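Local coordinates for filamentous hemagglutinin (Bordetella pertussis, PDB 1RWR), which is a large secreted adhesin whose N-terminal TPS domain probably directs its export through the two-partner (type V) secretion pathway, at residues A[16-21]-A[57-62]; A[191-194]-A[199-202]. All blocks are in the same frame, centred on the assembly; numbering follows the deposited sequence.

Contact 1 of 2, residues A[16-21]-A[57-62]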
loop_
_atom_site.group_PDB
_atom_site.type_symbol
_atom_site.label_atom_id
_atom_site.label_comp_id
_atom_site.label_asym_id
_atom_site.label_seq_id
_atom_site.Cartn_x
_atom_site.Cartn_y
_atom_site.Cartn_z
ATOM N N ASN A 16 -15.818 18.653 13.940
ATOM C CA ASN A 16 -14.430 18.529 14.366
ATOM C C ASN A 16 -14.071 17.092 14.850
ATOM O O ASN A 16 -12.919 16.802 15.193
ATOM C CB ASN A 16 -14.148 19.575 15.466
ATOM C CG ASN A 16 -12.698 20.054 15.471
ATOM O OD1 ASN A 16 -11.765 19.248 15.458
ATOM N ND2 ASN A 16 -12.502 21.371 15.490
ATOM N N LYS A 17 -15.059 16.203 14.868
ATOM C CA LYS A 17 -14.848 14.801 15.246
ATOM C C LYS A 17 -13.886 14.079 14.292
ATOM O O LYS A 17 -14.005 14.214 13.083
ATOM C CB LYS A 17 -16.193 14.049 15.237
ATOM C CG LYS A 17 -16.024 12.545 15.412
ATOM C CD LYS A 17 -17.286 11.752 15.304
ATOM C CE LYS A 17 -17.013 10.342 15.756
ATOM N NZ LYS A 17 -16.668 10.289 17.201
ATOM N N VAL A 18 -12.964 13.287 14.836
ATOM C CA VAL A 18 -12.129 12.411 14.006
ATOM C C VAL A 18 -13.070 11.276 13.593
ATOM O O VAL A 18 -13.688 10.658 14.449
ATOM C CB VAL A 18 -10.890 11.901 14.771
ATOM C CG1 VAL A 18 -10.108 10.891 13.974
ATOM C CG2 VAL A 18 -9.977 13.080 15.146
ATOM N N PRO A 19 -13.228 11.014 12.303
ATOM C CA PRO A 19 -14.219 10.023 11.859
ATOM C C PRO A 19 -13.931 8.603 12.336
ATOM O O PRO A 19 -12.770 8.246 12.447
ATOM C CB PRO A 19 -14.161 10.079 10.319
ATOM C CG PRO A 19 -12.988 10.819 9.988
ATOM C CD PRO A 19 -12.516 11.636 11.185
ATOM N N VAL A 20 -15.000 7.872 12.662
ATOM C CA VAL A 20 -14.938 6.504 13.132
ATOM C C VAL A 20 -15.716 5.691 12.102
ATOM O O VAL A 20 -16.891 5.971 11.850
ATOM C CB VAL A 20 -15.587 6.315 14.518
ATOM C CG1 VAL A 20 -15.699 4.829 14.874
ATOM C CG2 VAL A 20 -14.852 7.085 15.584
ATOM N N VAL A 21 -15.055 4.704 11.505
ATOM C CA VAL A 21 -15.689 3.797 10.578
ATOM C C VAL A 21 -16.140 2.583 11.354
ATOM O O VAL A 21 -15.298 1.804 11.836
ATOM C CB VAL A 21 -14.724 3.356 9.451
ATOM C CG1 VAL A 21 -15.423 2.399 8.519
ATOM C CG2 VAL A 21 -14.196 4.562 8.688
ATOM N N SER A 57 -9.736 5.572 21.477
ATOM C CA SER A 57 -8.697 5.499 20.458
ATOM C C SER A 57 -7.622 6.547 20.724
ATOM O O SER A 57 -7.867 7.549 21.414
ATOM C CB SER A 57 -9.296 5.688 19.066
ATOM O OG SER A 57 -9.663 7.050 18.844
ATOM N N ARG A 58 -6.432 6.326 20.186
ATOM C CA ARG A 58 -5.325 7.257 20.353
ATOM C C ARG A 58 -5.590 8.594 19.679
ATOM O O ARG A 58 -5.338 9.638 20.264
ATOM C CB ARG A 58 -4.018 6.692 19.811
ATOM C CG ARG A 58 -2.830 7.660 20.045
ATOM C CD ARG A 58 -1.413 7.029 20.001
ATOM N NE ARG A 58 -1.359 5.626 20.460
ATOM C CZ ARG A 58 -0.250 4.886 20.521
ATOM N NH1 ARG A 58 0.924 5.401 20.195
ATOM N NH2 ARG A 58 -0.323 3.622 20.937
ATOM N N ILE A 59 -6.053 8.576 18.444
ATOM C CA ILE A 59 -6.269 9.833 17.741
ATOM C C ILE A 59 -7.665 10.439 17.875
ATOM O O ILE A 59 -7.831 11.657 17.614
ATOM C CB ILE A 59 -5.863 9.733 16.243
ATOM C CG1 ILE A 59 -6.804 8.835 15.465
ATOM C CG2 ILE A 59 -4.397 9.251 16.115
ATOM C CD1 ILE A 59 -6.659 9.003 13.955
ATOM N N GLY A 60 -8.650 9.640 18.273
ATOM C CA GLY A 60 -10.051 10.046 18.233
ATOM C C GLY A 60 -10.750 10.142 19.570
ATOM O O GLY A 60 -11.903 10.586 19.628
ATOM N N GLY A 61 -10.095 9.702 20.636
ATOM C CA GLY A 61 -10.716 9.687 21.958
ATOM C C GLY A 61 -11.808 8.614 22.051
ATOM O O GLY A 61 -11.793 7.603 21.345
ATOM N N ALA A 62 -12.762 8.844 22.941
ATOM C CA ALA A 62 -13.743 7.852 23.291
ATOM C C ALA A 62 -14.613 7.399 22.138
ATOM O O ALA A 62 -15.017 8.181 21.262
ATOM C CB ALA A 62 -14.638 8.373 24.463
HETATM O O HOH W 1 -13.414 9.902 17.201
HETATM O O HOH W 2 -13.055 12.766 17.897
#

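Contact 2 of 2, residues A[191-194]-A[199-202]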
loop_
_atom_site.group_PDB
_atom_site.type_symbol
_atom_site.label_atom_id
_atom_site.label_comp_id
_atom_site.label_asym_id
_atom_site.label_seq_id
_atom_site.Cartn_x
_atom_site.Cartn_y
_atom_site.Cartn_z
ATOM N N ASN A 191 -1.969 -6.823 -13.139
ATOM C CA ASN A 191 -1.719 -8.001 -12.321
ATOM C C ASN A 191 -2.918 -8.401 -11.515
ATOM O O ASN A 191 -3.691 -7.572 -11.082
ATOM C CB ASN A 191 -0.591 -7.737 -11.302
ATOM C CG ASN A 191 0.781 -7.581 -11.938
ATOM O OD1 ASN A 191 1.295 -8.492 -12.567
ATOM N ND2 ASN A 191 1.382 -6.406 -11.751
ATOM N N ARG A 192 -3.054 -9.690 -11.263
ATOM C CA ARG A 192 -3.824 -10.123 -10.123
ATOM C C ARG A 192 -2.812 -10.256 -8.997
ATOM O O ARG A 192 -1.785 -10.957 -9.134
ATOM C CB ARG A 192 -4.480 -11.492 -10.347
ATOM C CG ARG A 192 -4.991 -12.013 -8.982
ATOM C CD ARG A 192 -6.028 -12.991 -9.072
ATOM N NE ARG A 192 -7.318 -12.414 -9.410
ATOM C CZ ARG A 192 -8.447 -13.049 -9.208
ATOM N NH1 ARG A 192 -8.426 -14.262 -8.661
ATOM N NH2 ARG A 192 -9.577 -12.499 -9.572
ATOM N N TYR A 193 -3.083 -9.587 -7.883
ATOM C CA TYR A 193 -2.260 -9.723 -6.691
ATOM C C TYR A 193 -3.021 -10.464 -5.620
ATOM O O TYR A 193 -4.091 -10.025 -5.176
ATOM C CB TYR A 193 -1.880 -8.353 -6.178
ATOM C CG TYR A 193 -0.745 -8.283 -5.170
ATOM C CD1 TYR A 193 0.562 -8.538 -5.547
ATOM C CD2 TYR A 193 -0.985 -7.905 -3.864
ATOM C CE1 TYR A 193 1.616 -8.426 -4.649
ATOM C CE2 TYR A 193 0.077 -7.790 -2.947
ATOM C CZ TYR A 193 1.364 -8.029 -3.361
ATOM O OH TYR A 193 2.412 -7.845 -2.499
ATOM N N ASP A 194 -2.500 -11.612 -5.229
ATOM C CA ASP A 194 -3.118 -12.362 -4.167
ATOM C C ASP A 194 -2.658 -11.828 -2.809
ATOM O O ASP A 194 -1.488 -11.897 -2.476
ATOM C CB ASP A 194 -2.741 -13.833 -4.274
ATOM C CG ASP A 194 -3.357 -14.624 -3.162
ATOM O OD1 ASP A 194 -4.596 -14.575 -3.081
ATOM O OD2 ASP A 194 -2.728 -15.252 -2.306
ATOM N N ARG A 199 1.777 -12.523 -4.105
ATOM C CA ARG A 199 2.289 -12.848 -5.427
ATOM C C ARG A 199 1.454 -12.159 -6.502
ATOM O O ARG A 199 0.217 -12.137 -6.435
ATOM C CB ARG A 199 2.292 -14.357 -5.691
ATOM C CG ARG A 199 3.125 -15.152 -4.697
ATOM C CD ARG A 199 4.557 -14.767 -4.618
ATOM N NE ARG A 199 5.202 -14.709 -5.924
ATOM C CZ ARG A 199 6.297 -14.009 -6.205
ATOM N NH1 ARG A 199 6.919 -13.289 -5.266
ATOM N NH2 ARG A 199 6.780 -14.044 -7.448
ATOM N N ALA A 200 2.150 -11.636 -7.499
ATOM C CA ALA A 200 1.536 -10.996 -8.659
ATOM C C ALA A 200 1.605 -11.915 -9.860
ATOM O O ALA A 200 2.670 -12.432 -10.193
ATOM C CB ALA A 200 2.231 -9.713 -8.983
ATOM N N THR A 201 0.485 -12.083 -10.535
ATOM C CA THR A 201 0.480 -12.778 -11.803
ATOM C C THR A 201 -0.097 -11.848 -12.837
ATOM O O THR A 201 -1.162 -11.284 -12.597
ATOM C CB THR A 201 -0.334 -14.079 -11.719
ATOM O OG1 THR A 201 -1.693 -13.809 -11.394
ATOM C CG2 THR A 201 0.098 -14.932 -10.584
ATOM N N PRO A 202 0.590 -11.650 -13.962
ATOM C CA PRO A 202 0.083 -10.754 -14.990
ATOM C C PRO A 202 -1.293 -11.154 -15.507
ATOM O O PRO A 202 -1.629 -12.345 -15.609
ATOM C CB PRO A 202 1.172 -10.804 -16.074
ATOM C CG PRO A 202 2.399 -11.200 -15.334
ATOM C CD PRO A 202 1.924 -12.185 -14.333
#

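Contact 1 of 2, residues A[16-21]-A[57-62]
Val18 meets Ile59 with their side chains at about a right angle. The touch is made by one branch of each: Val18 CG1 lies 3.9 Å from Ile59 CD1. Val18 CG1 stands anti to its own backbone N (chi1 174°), and this turns the branch to the isoleucine end. Its other methyl, CG2, faces the backbone instead and lies 3.6 Å from Ile59 O. The first bond of the Ile59 side chain runs across the line to Val18. With CG1 between the backbone N and the carbonyl carbon (chi1 69°) and the chain then extended, CD1 is brought up to the valine. Gly60 has no side chain, and its CA comes within 4.0 Å of Val18 CB.

The polar link between the segments runs through water. Gly60 O accepts from two waters. One of them, 2.9 Å from Gly60 O, also donates to Val18 O and accepts from Lys17 NZ over a longer 3.3 Å. The other accepts from Val18 N. Both backbone polar atoms of Val18 are thus bridged to one carbonyl.

Residues 58-60 make the turn of a two-stranded antiparallel hairpin, 55-57 with 61-63. Glu93 receives the backbone N-H groups of Arg58 and Ile59. Ile59 also rests on Val47 of strand 45-50, while Val18 touches Pro44. After Pro19 the chain runs on in strand 20-22, parallel to strand 45-50 and antiparallel to strand 10-12.

Contact 2 of 2, residues A[191-194]-A[199-202]
Thr201 O receives the shortest polar bond here, from Arg192 N at 2.8 Å. The N-H...O angle is 154°, and the donor is tilted 17° from the carbonyl plane. Asn191 CA adds a CA-H...O contact to the same oxygen at 3.3 Å. The return bond, Thr201 N to Arg192 O, is 2.9 Å long and straighter, at 168°. Arg192 O also takes a CA-H...O contact from Ala200. Together the two N-H bonds close the ring of an antiparallel hydrogen-bonded pair. Farther along, Asp194 N donates to Arg199 O at 3.0 Å.

This is a beta hairpin, with strands 191-194 and 199-202 joined by a short loop. It forms one side of a four-stranded antiparallel sheet, in which strand 135-140 flanks 191-194. This antiparallel sheet is an addition to the parallel strands of the beta-helix.

Tyr193 and Ala200 share a face. The methyl of Ala200 lies at the edge of the tyrosine ring and in its plane, with CB 4.0 Å from Tyr193 CD1. Both side chains rest on Val187 of strand 183-188. The tyrosine hydroxyl makes a hydrogen bond with Asp161. Asn191 OD1 packs 3.5 Å from Pro202 N, which has no hydrogen to give; its hydrogen bond is made elsewhere. On the other face, Thr201 OG1 sits between its backbone N and carbonyl carbon, which sets it 3.8 Å from Arg192 CB. The guanidinium of Arg192 leads away to a salt bridge with Asp139.

Contact 1 is a surface contact with none of its touching residues buried, while contact 2 is partly buried, with Asn191 and Tyr193 inside. Their centres are about 35 Å apart, on opposite sides of the chain's centre, and they share no strands. Contact 1 joins a loop beside the N-terminal strands to the turn of a hairpin, 36 residues apart in sequence. Contact 2 joins the two strands of a single hairpin. The chemistry differs accordingly. Residues 16-21 and 57-62 meet through a valine-isoleucine touch and bridging waters. Residues 191-194 and 199-202 pair directly through their backbones, with side-chain packing on both faces.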